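Long-range contacts in protein Rv1364c/MT1410 (Mycobacterium tuberculosis, PDB 3KE6), which probably regulates sigma-factor activity, coupling a manganese-binding, PP2C-type RsbU phosphatase domain to an RsbW-like anti-sigma-factor serine kinase domain: residues P31-G35 / L328-G332; A225-D229 / L252-R256; L263-A269 / V318-V324; A273-R278 / I302-E307; L281-L285 / I295-V299. All blocks are in the same frame, centred on the assembly; numbering follows the deposited sequence.

Interaction 1: residues P31-G35 / L328-G332; sequences PVVPG and LAGDG
Leu328, at the end of strand 322-328, lays its side chain against the backbone of Val32, Val33 and Pro34, and it carries most of this contact. Leu328 CB is 4.2 Å from Pro34 CG. One bond further, Leu328 CG is 3.9 Å from Pro34 CD. The side chain then forks: Leu328 CD1 turns to the carbonyl oxygen Val32 O, at 3.8 Å, while Leu328 CD2 lies over the Val33-Pro34 peptide link, 3.4 Å from Val33 C, and also comes within 4.2 Å of Val32 CG1. With CG opposite the backbone N (chi1 -178°), the fork extends over this link instead of back along its own strand.

The Pro34 ring faces the start of the turn as well, with Pro34 CD 3.5 Å from Ala329 O. This is a type I turn from Ala329 to Gly332, closed by the bond from Gly332 N to Ala329 O. Its last residue, with positive phi, brings Gly332 CA to 3.3 Å from Val32 O in a CA-H...O contact.

No conventional hydrogen bond crosses between the segments. The backbones are paired elsewhere: Gly35 with Arg257, Gly330 with Gly62 and Gly332 with Leu385. The loop between strands 29-31 and 36-43 and the 328-332 turn therefore meet by apolar packing, supplemented by a single CA-H...O contact to Val32 O.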
# COMPACT_ATOMS: atom_id res chain seq x y z
N PRO A 31 1.05 -2.15 0.19
CA PRO A 31 1.23 -2.46 1.61
C PRO A 31 0.01 -2.11 2.44
O PRO A 31 -0.89 -1.45 1.94
CB PRO A 31 2.41 -1.58 2.01
CG PRO A 31 2.37 -0.43 1.10
CD PRO A 31 1.65 -0.85 -0.17
N VAL A 32 -0.02 -2.57 3.69
CA VAL A 32 -1.10 -2.24 4.64
C VAL A 32 -0.55 -1.51 5.88
O VAL A 32 0.47 -1.92 6.43
CB VAL A 32 -1.84 -3.49 5.13
CG1 VAL A 32 -2.97 -3.11 6.08
CG2 VAL A 32 -2.36 -4.29 3.95
N VAL A 33 -1.21 -0.45 6.33
CA VAL A 33 -0.69 0.36 7.42
C VAL A 33 -1.81 0.86 8.33
O VAL A 33 -2.99 0.88 7.94
CB VAL A 33 0.15 1.57 6.93
CG1 VAL A 33 1.42 1.10 6.20
CG2 VAL A 33 -0.67 2.50 6.04
N PRO A 34 -1.45 1.25 9.55
CA PRO A 34 -2.49 1.55 10.50
C PRO A 34 -3.34 2.74 10.08
O PRO A 34 -4.57 2.70 10.23
CB PRO A 34 -1.71 1.85 11.78
CG PRO A 34 -0.41 1.22 11.59
CD PRO A 34 -0.11 1.36 10.16
N GLY A 35 -2.71 3.78 9.52
CA GLY A 35 -3.43 5.04 9.29
C GLY A 35 -3.88 5.36 7.87
O GLY A 35 -4.33 6.48 7.62
N LEU A 328 0.41 -3.44 14.25
CA LEU A 328 0.87 -3.04 12.92
C LEU A 328 1.55 -1.68 13.04
O LEU A 328 1.00 -0.74 13.63
CB LEU A 328 -0.27 -2.95 11.92
CG LEU A 328 0.09 -2.57 10.47
CD1 LEU A 328 0.77 -3.73 9.73
CD2 LEU A 328 -1.15 -2.16 9.70
N ALA A 329 2.78 -1.60 12.51
CA ALA A 329 3.57 -0.37 12.50
C ALA A 329 3.42 0.29 11.15
O ALA A 329 2.95 -0.32 10.18
CB ALA A 329 5.04 -0.67 12.74
N GLY A 330 3.87 1.52 11.07
CA GLY A 330 3.75 2.27 9.86
C GLY A 330 4.76 1.88 8.81
O GLY A 330 4.85 2.54 7.79
N ASP A 331 5.53 0.82 9.06
CA ASP A 331 6.40 0.24 8.04
C ASP A 331 5.74 -0.96 7.39
O ASP A 331 6.37 -1.67 6.62
CB ASP A 331 7.78 -0.17 8.60
CG ASP A 331 7.69 -1.36 9.56
OD1 ASP A 331 6.58 -1.69 10.02
OD2 ASP A 331 8.74 -1.98 9.86
N GLY A 332 4.47 -1.20 7.70
CA GLY A 332 3.72 -2.28 7.06
C GLY A 332 4.01 -3.69 7.59
O GLY A 332 3.61 -4.67 6.98

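Interaction 2: residues A225-D229 / L252-R256; sequences ARPID and LAMQR
Ile228, in the first turn of helix 227-241, drives its long branch into strand 252-256. CG1 stands opposite the backbone N (chi1 -162°), and this carries Ile228 CD1 to 3.5 Å from Ala253 CB and on to the Met254-Gln255 peptide, where it is 3.8 Å from Gln255 N. Gln255 has an extended side chain that rises from the strand toward the helix start; its CB packs on Ile228 CD1, and its outer part runs up beside Pro227.

The other branch, Ile228 CG2, lies 3.8 Å above the guanidinium plane of Arg226, offset toward its rim. Arg226 occupies the N-cap position and folds back over the helix start, bending at chi3 (-58°), to hold Asp229 side-on: NE reaches Asp229 OD2, and NH1 forms a salt bridge to Asp229 OD1 at 3.0 Å. Asp229 OD2 also accepts Arg226 N at 3.3 Å, from the same face of the carboxylate as NE, so three bonds from Arg226 restrain the carboxylate's rotation.

The helix start thus packs on strand 249-256 of the phosphatase-like domain, which is paired with strands 36-43 and 182-186; Ile228 also touches Asp37 and Ala182, one on each of those two strands.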
# COMPACT_ATOMS: atom_id res chain seq x y z
N ALA A 225 -15.32 -5.87 1.03
CA ALA A 225 -14.08 -5.11 0.81
C ALA A 225 -13.91 -3.94 1.81
O ALA A 225 -14.60 -3.88 2.84
CB ALA A 225 -14.02 -4.61 -0.66
N ARG A 226 -12.99 -3.02 1.51
CA ARG A 226 -12.84 -1.77 2.25
C ARG A 226 -13.34 -0.65 1.36
O ARG A 226 -13.38 -0.80 0.14
CB ARG A 226 -11.38 -1.53 2.60
CG ARG A 226 -10.72 -2.69 3.35
CD ARG A 226 -9.23 -2.51 3.43
NE ARG A 226 -8.65 -2.41 2.10
CZ ARG A 226 -7.41 -2.01 1.83
NH1 ARG A 226 -7.03 -1.93 0.57
NH2 ARG A 226 -6.56 -1.67 2.79
N PRO A 227 -13.74 0.48 1.95
CA PRO A 227 -14.27 1.52 1.08
C PRO A 227 -13.30 1.96 -0.02
O PRO A 227 -13.74 2.18 -1.13
CB PRO A 227 -14.59 2.66 2.06
CG PRO A 227 -14.80 1.97 3.37
CD PRO A 227 -13.80 0.86 3.37
N ILE A 228 -12.01 2.06 0.25
CA ILE A 228 -11.07 2.46 -0.81
C ILE A 228 -11.01 1.47 -1.97
O ILE A 228 -10.75 1.87 -3.10
CB ILE A 228 -9.62 2.73 -0.29
CG1 ILE A 228 -8.83 3.57 -1.32
CG2 ILE A 228 -8.88 1.43 -0.02
CD1 ILE A 228 -9.34 4.99 -1.53
N ASP A 229 -11.22 0.19 -1.69
CA ASP A 229 -11.20 -0.81 -2.76
C ASP A 229 -12.30 -0.54 -3.77
O ASP A 229 -12.02 -0.46 -4.96
CB ASP A 229 -11.34 -2.23 -2.20
CG ASP A 229 -10.18 -2.63 -1.35
OD1 ASP A 229 -9.06 -2.14 -1.60
OD2 ASP A 229 -10.36 -3.42 -0.41
N LEU A 252 -4.19 4.68 -8.29
CA LEU A 252 -3.62 4.33 -7.00
C LEU A 252 -4.31 5.19 -5.98
O LEU A 252 -4.16 6.41 -6.02
CB LEU A 252 -2.12 4.59 -6.99
CG LEU A 252 -1.46 4.45 -5.62
CD1 LEU A 252 -1.43 2.96 -5.18
CD2 LEU A 252 -0.08 5.05 -5.69
N ALA A 253 -5.09 4.56 -5.11
CA ALA A 253 -5.98 5.30 -4.21
C ALA A 253 -5.61 4.98 -2.79
O ALA A 253 -5.23 3.85 -2.47
CB ALA A 253 -7.41 4.91 -4.46
N MET A 254 -5.70 6.00 -1.94
CA MET A 254 -5.54 5.80 -0.52
C MET A 254 -6.50 6.66 0.28
O MET A 254 -6.70 7.81 -0.04
CB MET A 254 -4.09 6.04 -0.13
CG MET A 254 -3.72 7.42 0.24
SD MET A 254 -3.98 7.70 2.00
CE MET A 254 -3.10 9.26 2.10
N GLN A 255 -7.11 6.06 1.30
CA GLN A 255 -7.98 6.80 2.19
C GLN A 255 -7.32 6.80 3.54
O GLN A 255 -6.82 5.77 4.00
CB GLN A 255 -9.35 6.15 2.28
CG GLN A 255 -10.21 6.69 3.41
CD GLN A 255 -11.60 6.09 3.46
OE1 GLN A 255 -12.60 6.80 3.37
NE2 GLN A 255 -11.68 4.78 3.62
N ARG A 256 -7.34 7.95 4.19
CA ARG A 256 -6.86 8.05 5.55
C ARG A 256 -7.90 7.42 6.48
O ARG A 256 -9.10 7.58 6.26
CB ARG A 256 -6.60 9.51 5.93
CG ARG A 256 -5.67 9.66 7.12
CD ARG A 256 -5.37 11.11 7.46
NE ARG A 256 -4.53 11.18 8.65
CZ ARG A 256 -4.71 11.97 9.71
NH1 ARG A 256 -3.84 11.90 10.72
NH2 ARG A 256 -5.72 12.85 9.78

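Interaction 3: residues L263-A269 / V318-V324; sequences LHITLDA and VSKGIVV
Backbone hydrogen bonds dominate the pairing of strand 263-267 with strand 322-324, which run antiparallel at 173° with their axes 4.8 Å apart. Ile265 and Val324 form a hydrogen-bonded pair, each N donating to the other's O. Leu267 and Ile322 form the next, with Leu267 N 2.9 Å from Ile322 O; between them Thr266 and Val323 are a non-hydrogen-bonded pair. Beyond the strands, Ala269 N reaches Val318 O at 2.7 Å, in the carbonyl plane and on a lone pair.

One side-chain polar bond is added. Asp268 OD1 accepts Lys320 N at 2.9 Å, on the anti side of the carboxylate and 29° out of its plane. It holds the crest of the type II turn Val318-Gly321, in which Lys320 has positive phi (55°). CA-H...O contacts, such as His264 CA to Val324 O at 3.2 Å, accompany the pairing.

Apolar contacts fall on two faces. On the face of Leu267 and Ile322, Ile322 CD1 lies 4.0 Å from Ala269 CB, while Val318 CB covers the other flank of that methyl. On the face of Thr266, the Lys320 side chain crosses Thr266 CG2 at about a right angle, its CB 3.7 Å away.

Gly321 and Ile322 both stand opposite Leu267, a classic beta bulge, here at the entry to the sheet of the histidine kinase-like ATPase fold, whose helices 273-288 and 292-312 cover the Leu267-Ile322 face.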
# COMPACT_ATOMS: atom_id res chain seq x y z
N LEU A 263 -3.45 -5.36 19.52
CA LEU A 263 -4.07 -6.48 20.15
C LEU A 263 -3.25 -6.94 21.36
O LEU A 263 -1.99 -7.07 21.28
CB LEU A 263 -4.20 -7.63 19.15
CG LEU A 263 -4.86 -8.89 19.69
CD1 LEU A 263 -6.33 -8.60 20.08
CD2 LEU A 263 -4.81 -9.97 18.69
N HIS A 264 -3.96 -7.19 22.46
CA HIS A 264 -3.36 -7.75 23.66
C HIS A 264 -4.33 -8.66 24.37
O HIS A 264 -5.43 -8.25 24.68
CB HIS A 264 -2.99 -6.70 24.69
CG HIS A 264 -2.98 -7.24 26.09
ND1 HIS A 264 -1.84 -7.73 26.69
CD2 HIS A 264 -3.98 -7.40 26.98
CE1 HIS A 264 -2.14 -8.16 27.90
NE2 HIS A 264 -3.43 -7.97 28.11
N ILE A 265 -3.92 -9.89 24.66
CA ILE A 265 -4.77 -10.85 25.34
C ILE A 265 -3.94 -11.54 26.38
O ILE A 265 -2.79 -11.89 26.09
CB ILE A 265 -5.24 -11.98 24.40
CG1 ILE A 265 -5.71 -11.46 23.06
CG2 ILE A 265 -6.35 -12.79 25.05
CD1 ILE A 265 -5.87 -12.57 22.02
N THR A 266 -4.52 -11.78 27.54
CA THR A 266 -3.88 -12.51 28.62
C THR A 266 -4.81 -13.67 28.98
O THR A 266 -5.91 -13.44 29.46
CB THR A 266 -3.63 -11.55 29.84
OG1 THR A 266 -2.74 -10.52 29.44
CG2 THR A 266 -3.00 -12.24 31.03
N LEU A 267 -4.36 -14.90 28.73
CA LEU A 267 -5.21 -16.10 28.85
C LEU A 267 -4.65 -17.15 29.77
O LEU A 267 -3.46 -17.20 30.03
CB LEU A 267 -5.36 -16.79 27.48
CG LEU A 267 -6.18 -16.06 26.43
CD1 LEU A 267 -6.75 -17.04 25.44
CD2 LEU A 267 -7.33 -15.24 27.14
N ASP A 268 -5.52 -18.04 30.22
CA ASP A 268 -5.09 -19.17 30.99
C ASP A 268 -4.46 -20.17 30.03
O ASP A 268 -4.88 -20.25 28.88
CB ASP A 268 -6.27 -19.78 31.74
CG ASP A 268 -6.93 -18.79 32.68
OD1 ASP A 268 -6.33 -17.73 32.97
OD2 ASP A 268 -8.05 -19.06 33.15
N ALA A 269 -3.44 -20.90 30.48
CA ALA A 269 -2.82 -21.92 29.63
C ALA A 269 -3.71 -23.16 29.68
O ALA A 269 -3.44 -24.12 30.38
CB ALA A 269 -1.40 -22.21 30.06
N VAL A 318 -1.62 -22.25 35.62
CA VAL A 318 -2.01 -21.94 34.24
C VAL A 318 -2.74 -20.60 34.15
O VAL A 318 -3.02 -20.12 33.07
CB VAL A 318 -2.87 -23.07 33.62
CG1 VAL A 318 -2.06 -24.34 33.49
CG2 VAL A 318 -4.13 -23.32 34.43
N SER A 319 -3.02 -20.00 35.30
CA SER A 319 -3.80 -18.77 35.36
C SER A 319 -3.04 -17.59 34.77
O SER A 319 -1.99 -17.22 35.27
CB SER A 319 -4.16 -18.46 36.80
OG SER A 319 -4.94 -17.30 36.86
N LYS A 320 -3.58 -17.00 33.72
CA LYS A 320 -2.94 -15.86 33.01
C LYS A 320 -1.51 -16.16 32.56
O LYS A 320 -0.65 -15.28 32.54
CB LYS A 320 -2.94 -14.60 33.89
CG LYS A 320 -4.29 -14.24 34.48
CD LYS A 320 -5.32 -13.91 33.41
CE LYS A 320 -6.71 -13.68 34.03
NZ LYS A 320 -6.86 -12.28 34.55
N GLY A 321 -1.27 -17.40 32.18
CA GLY A 321 0.07 -17.85 31.88
C GLY A 321 0.51 -17.53 30.48
O GLY A 321 1.64 -17.78 30.14
N ILE A 322 -0.39 -16.99 29.66
CA ILE A 322 -0.08 -16.69 28.28
C ILE A 322 -0.39 -15.24 27.90
O ILE A 322 -1.51 -14.75 28.13
CB ILE A 322 -0.83 -17.63 27.35
CG1 ILE A 322 -0.50 -19.09 27.75
CG2 ILE A 322 -0.41 -17.35 25.89
CD1 ILE A 322 -0.85 -20.13 26.72
N VAL A 323 0.60 -14.55 27.33
CA VAL A 323 0.42 -13.17 26.94
C VAL A 323 0.65 -13.05 25.45
O VAL A 323 1.67 -13.51 24.94
CB VAL A 323 1.38 -12.23 27.69
CG1 VAL A 323 1.01 -10.78 27.44
CG2 VAL A 323 1.36 -12.55 29.20
N VAL A 324 -0.32 -12.47 24.75
CA VAL A 324 -0.20 -12.31 23.31
C VAL A 324 -0.36 -10.86 22.99
O VAL A 324 -1.21 -10.18 23.55
CB VAL A 324 -1.30 -13.09 22.54
CG1 VAL A 324 -1.08 -12.93 21.05
CG2 VAL A 324 -1.37 -14.58 22.94

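Interaction 4: residues A273-R278 / I302-E307; sequences AARTVR and ISEFVE. With SO4 (sulfate ion), chain C.
Arg278, whose guanidinium reaches across to Ser303, makes its shortest polar bond to a sulfate ion: NE donates to O2 of the sulfate at 2.7 Å, with an angle at the hydrogen of 138°. At another corner of the same flat group, Arg278 NH2 donates to Ser303 OG at 3.0 Å; the hydroxyl oxygen lies at the edge, practically in the guanidinium plane, and the bond is fairly straight at 160°. Ser303 turns OG opposite its own backbone N (chi1 -177°), and this brings the hydroxyl out to the arginine. Arg278 in turn bends at chi3 and lies back over its own helix, one face against Ala274 O and Arg275 CA. Glu307 OE2 comes to 4.2 Å from Arg278 NH2, too far for a salt bridge.

Below this polar rim the helices meet through small and branched residues. Ala274 points its methyl at the flat end of Glu307, CB to CD 3.5 Å, and its backbone lies nearest that of Ser303. Val306 spreads over the first turn, its CG1 3.6 Å from Ala273 CB, while its CG2 meets Val277 CG2 tip to tip. Val277 CG1 crosses Ile302 CG2 at about a right angle, 3.8 Å away.

The axes of the two segments run roughly antiparallel and approach to 8.7 Å. Two bonds fix the arginine's rotation, one to the serine and one to an ion probably from the crystallisation liquor. Glu307 would probably add a modest electrostatic attraction, so the chemistry grades from an apolar inner seam to a polar margin where, in the crystal, a sulfate sits.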
# COMPACT_ATOMS: atom_id res chain seq x y z
N ALA A 273 -7.11 -22.23 24.61
CA ALA A 273 -6.47 -20.93 24.56
C ALA A 273 -6.28 -20.52 23.13
O ALA A 273 -6.41 -19.33 22.80
CB ALA A 273 -5.14 -20.98 25.26
N ALA A 274 -5.95 -21.50 22.30
CA ALA A 274 -5.56 -21.24 20.94
C ALA A 274 -6.80 -20.83 20.16
O ALA A 274 -6.73 -19.96 19.28
CB ALA A 274 -4.90 -22.45 20.32
N ARG A 275 -7.92 -21.43 20.52
CA ARG A 275 -9.17 -21.18 19.84
C ARG A 275 -9.59 -19.77 20.18
O ARG A 275 -10.07 -19.03 19.33
CB ARG A 275 -10.23 -22.21 20.25
CG ARG A 275 -11.61 -21.99 19.62
CD ARG A 275 -12.62 -22.97 20.12
NE ARG A 275 -12.71 -22.93 21.57
CZ ARG A 275 -13.43 -23.76 22.33
NH1 ARG A 275 -13.43 -23.61 23.65
NH2 ARG A 275 -14.17 -24.73 21.80
N THR A 276 -9.35 -19.37 21.42
CA THR A 276 -9.66 -18.00 21.85
C THR A 276 -8.80 -16.98 21.13
O THR A 276 -9.31 -16.07 20.51
CB THR A 276 -9.55 -17.87 23.36
OG1 THR A 276 -10.58 -18.66 23.95
CG2 THR A 276 -9.78 -16.48 23.79
N VAL A 277 -7.50 -17.19 21.14
CA VAL A 277 -6.58 -16.31 20.41
C VAL A 277 -6.89 -16.21 18.91
O VAL A 277 -7.10 -15.11 18.40
CB VAL A 277 -5.17 -16.74 20.64
CG1 VAL A 277 -4.20 -15.93 19.77
CG2 VAL A 277 -4.88 -16.63 22.16
N ARG A 278 -6.96 -17.33 18.20
CA ARG A 278 -7.39 -17.34 16.79
C ARG A 278 -8.64 -16.47 16.58
O ARG A 278 -8.65 -15.64 15.68
CB ARG A 278 -7.68 -18.76 16.29
CG ARG A 278 -6.44 -19.61 16.02
CD ARG A 278 -6.73 -20.88 15.18
NE ARG A 278 -7.84 -21.63 15.72
CZ ARG A 278 -7.72 -22.65 16.57
NH1 ARG A 278 -8.81 -23.27 17.01
NH2 ARG A 278 -6.54 -23.07 16.98
N ILE A 302 0.78 -17.98 15.27
CA ILE A 302 0.46 -17.61 16.64
C ILE A 302 -0.32 -18.69 17.33
O ILE A 302 -0.07 -18.98 18.50
CB ILE A 302 -0.27 -16.25 16.68
CG1 ILE A 302 0.70 -15.17 16.15
CG2 ILE A 302 -0.75 -15.91 18.07
CD1 ILE A 302 0.32 -13.77 16.54
N SER A 303 -1.25 -19.32 16.60
CA SER A 303 -1.99 -20.44 17.13
C SER A 303 -1.02 -21.53 17.59
O SER A 303 -1.19 -22.11 18.66
CB SER A 303 -2.94 -20.97 16.06
OG SER A 303 -3.76 -22.04 16.55
N GLU A 304 0.02 -21.78 16.81
CA GLU A 304 0.95 -22.84 17.17
C GLU A 304 1.80 -22.45 18.38
O GLU A 304 2.09 -23.30 19.25
CB GLU A 304 1.79 -23.28 15.97
CG GLU A 304 1.07 -24.29 15.04
CD GLU A 304 0.64 -25.60 15.74
OE1 GLU A 304 1.51 -26.49 15.95
OE2 GLU A 304 -0.57 -25.76 16.05
N PHE A 305 2.14 -21.17 18.48
CA PHE A 305 2.87 -20.67 19.64
C PHE A 305 2.05 -20.86 20.89
O PHE A 305 2.58 -21.25 21.92
CB PHE A 305 3.17 -19.18 19.51
CG PHE A 305 4.20 -18.83 18.47
CD1 PHE A 305 5.08 -19.75 17.98
CD2 PHE A 305 4.28 -17.50 18.01
CE1 PHE A 305 6.03 -19.37 17.03
CE2 PHE A 305 5.23 -17.11 17.05
CZ PHE A 305 6.11 -18.05 16.56
N VAL A 306 0.76 -20.56 20.82
CA VAL A 306 -0.10 -20.70 21.98
C VAL A 306 -0.22 -22.16 22.33
O VAL A 306 -0.04 -22.51 23.49
CB VAL A 306 -1.50 -20.10 21.78
CG1 VAL A 306 -2.41 -20.45 22.95
CG2 VAL A 306 -1.41 -18.57 21.58
N GLU A 307 -0.51 -23.01 21.34
CA GLU A 307 -0.64 -24.46 21.58
C GLU A 307 0.66 -25.06 22.18
O GLU A 307 0.60 -25.85 23.13
CB GLU A 307 -1.01 -25.24 20.32
CG GLU A 307 -2.34 -24.86 19.68
CD GLU A 307 -3.55 -25.68 20.16
OE1 GLU A 307 -3.56 -26.14 21.32
OE2 GLU A 307 -4.51 -25.83 19.36
S SO4 C . -9.79 -20.85 12.44
O1 SO4 C . -10.21 -19.49 12.32
O2 SO4 C . -9.75 -21.22 13.83
O3 SO4 C . -10.75 -21.68 11.75
O4 SO4 C . -8.48 -21.06 11.89

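Interaction 5: residues L281-L285 / I295-V299; sequences LREWL and IADIV. With SO4 (sulfate ion), chain C.
Leu285 and Ile295 slide past each other in opposite directions, each lying along the flank of the other, with Leu285 CB 3.9 Å from Ile295 CG1. Leu285 CG and Ile295 CG1 both stand anti to the carbonyl carbon (chi1 -69° for Leu285, -67° for Ile295), so each leans along its own helix, and the two run side by side. The forked end of Leu285 divides between two further residues. Leu285 CD1 crosses Val299 at a slant, 4.1 Å from its CG2, while Leu285 CD2 faces Ile298 CD1 at 4.2 Å. One turn earlier Leu281 continues the seam, its CD2 pointing at the backbone of Val299, 4.2 Å from CA.

Arg282 lies along the outer side of this row. Its chain runs extended from CG to NE and slants over Ile295, whose CG2 lies 3.3 Å from Arg282 NH2. Val299 CG2 lies over one face of the guanidinium. The opposite end of the group is taken by the sulfate: Arg282 NE donates to its O1 at 2.6 Å, near the guanidinium plane, and Arg282 NH1 donates to its O4 at 3.2 Å. Holding two oxygens of one ion, the arginine is fixed in rotation.

No hydrogen bond joins the two helical segments, whose axes run at 141° and 10.6 Å apart. The pair forms an antiparallel helical hairpin, in which helix 273-288 turns back into helix 292-312. Such helices pack against the sheet in the alpha/beta sandwich of histidine kinase-like ATPases, and here Ile298 reaches Leu385 on strand 376-391.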
# COMPACT_ATOMS: atom_id res chain seq x y z
N LEU A 281 -7.64 -12.82 17.03
CA LEU A 281 -6.68 -12.47 15.99
C LEU A 281 -7.32 -12.27 14.60
O LEU A 281 -6.93 -11.36 13.85
CB LEU A 281 -5.60 -13.53 15.93
CG LEU A 281 -4.21 -13.17 15.40
CD1 LEU A 281 -3.74 -11.81 15.92
CD2 LEU A 281 -3.27 -14.32 15.86
N ARG A 282 -8.29 -13.11 14.27
CA ARG A 282 -9.07 -12.91 13.07
C ARG A 282 -9.87 -11.61 13.09
O ARG A 282 -9.81 -10.85 12.13
CB ARG A 282 -10.00 -14.10 12.80
CG ARG A 282 -9.38 -15.12 11.91
CD ARG A 282 -10.32 -16.14 11.32
NE ARG A 282 -9.47 -17.29 11.07
CZ ARG A 282 -8.73 -17.49 9.98
NH1 ARG A 282 -7.96 -18.56 9.90
NH2 ARG A 282 -8.75 -16.67 8.96
N GLU A 283 -10.62 -11.34 14.17
CA GLU A 283 -11.32 -10.06 14.23
C GLU A 283 -10.33 -8.95 13.91
O GLU A 283 -10.52 -8.16 13.00
CB GLU A 283 -11.88 -9.78 15.62
CG GLU A 283 -13.05 -10.60 16.03
CD GLU A 283 -13.78 -10.02 17.26
OE1 GLU A 283 -13.60 -8.81 17.56
OE2 GLU A 283 -14.57 -10.77 17.90
N TRP A 284 -9.27 -8.93 14.71
CA TRP A 284 -8.28 -7.87 14.68
C TRP A 284 -7.72 -7.65 13.29
O TRP A 284 -7.65 -6.50 12.84
CB TRP A 284 -7.13 -8.21 15.64
CG TRP A 284 -6.16 -7.12 15.78
CD1 TRP A 284 -6.36 -5.90 16.38
CD2 TRP A 284 -4.82 -7.12 15.29
NE1 TRP A 284 -5.21 -5.16 16.28
CE2 TRP A 284 -4.25 -5.89 15.62
CE3 TRP A 284 -4.04 -8.06 14.58
CZ2 TRP A 284 -2.96 -5.55 15.26
CZ3 TRP A 284 -2.75 -7.73 14.23
CH2 TRP A 284 -2.22 -6.49 14.57
N LEU A 285 -7.34 -8.74 12.61
CA LEU A 285 -6.68 -8.61 11.30
C LEU A 285 -7.68 -8.18 10.23
O LEU A 285 -7.31 -7.54 9.24
CB LEU A 285 -6.01 -9.91 10.88
CG LEU A 285 -4.78 -10.29 11.68
CD1 LEU A 285 -4.53 -11.77 11.55
CD2 LEU A 285 -3.58 -9.51 11.21
N ILE A 295 -3.53 -13.31 6.74
CA ILE A 295 -4.28 -13.76 7.89
C ILE A 295 -3.96 -15.22 8.14
O ILE A 295 -3.65 -15.59 9.24
CB ILE A 295 -5.77 -13.56 7.71
CG1 ILE A 295 -6.08 -12.06 7.67
CG2 ILE A 295 -6.57 -14.23 8.87
CD1 ILE A 295 -7.57 -11.71 7.41
N ALA A 296 -3.97 -16.05 7.12
CA ALA A 296 -3.78 -17.48 7.32
C ALA A 296 -2.39 -17.76 7.91
O ALA A 296 -2.24 -18.54 8.88
CB ALA A 296 -3.98 -18.23 6.01
N ASP A 297 -1.37 -17.12 7.35
CA ASP A 297 -0.02 -17.25 7.86
C ASP A 297 0.06 -16.88 9.34
O ASP A 297 0.50 -17.67 10.16
CB ASP A 297 0.94 -16.36 7.07
CG ASP A 297 1.25 -16.92 5.75
OD1 ASP A 297 1.20 -18.15 5.59
OD2 ASP A 297 1.53 -16.12 4.83
N ILE A 298 -0.35 -15.66 9.65
CA ILE A 298 -0.13 -15.12 10.97
C ILE A 298 -0.95 -15.92 12.01
O ILE A 298 -0.44 -16.27 13.09
CB ILE A 298 -0.50 -13.66 11.01
CG1 ILE A 298 0.48 -12.82 10.18
CG2 ILE A 298 -0.54 -13.18 12.40
CD1 ILE A 298 0.00 -11.33 9.90
N VAL A 299 -2.21 -16.24 11.67
CA VAL A 299 -3.02 -17.02 12.60
C VAL A 299 -2.41 -18.39 12.82
O VAL A 299 -2.44 -18.90 13.92
CB VAL A 299 -4.48 -17.18 12.14
CG1 VAL A 299 -5.25 -18.15 13.13
CG2 VAL A 299 -5.16 -15.81 12.01
S SO4 C . -9.79 -20.85 12.44
O1 SO4 C . -10.21 -19.49 12.32
O2 SO4 C . -9.75 -21.22 13.83
O3 SO4 C . -10.75 -21.68 11.75
O4 SO4 C . -8.48 -21.06 11.89

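In the fold
Interactions 4 and 5 join the same two helices, 273-288 and 292-312, at points 11 Å apart between centres; both are buried seams, and Arg278 and Arg282 share one sulfate at their margin. Interaction 3 supplies the sheet edge beneath them: Leu267 packs on Thr276 and Val277, and Leu263 on Leu281. It is partly exposed and depends on backbone hydrogen bonds, whereas the helix pair depends on side-chain packing. Interaction 2 is another buried apolar contact, but in the phosphatase-like domain, about 18 Å from interaction 4 at the nearest atoms. Interaction 1 stands between, touching Arg256 of interaction 2 through Gly35 and Trp284 of interaction 5 through Leu328.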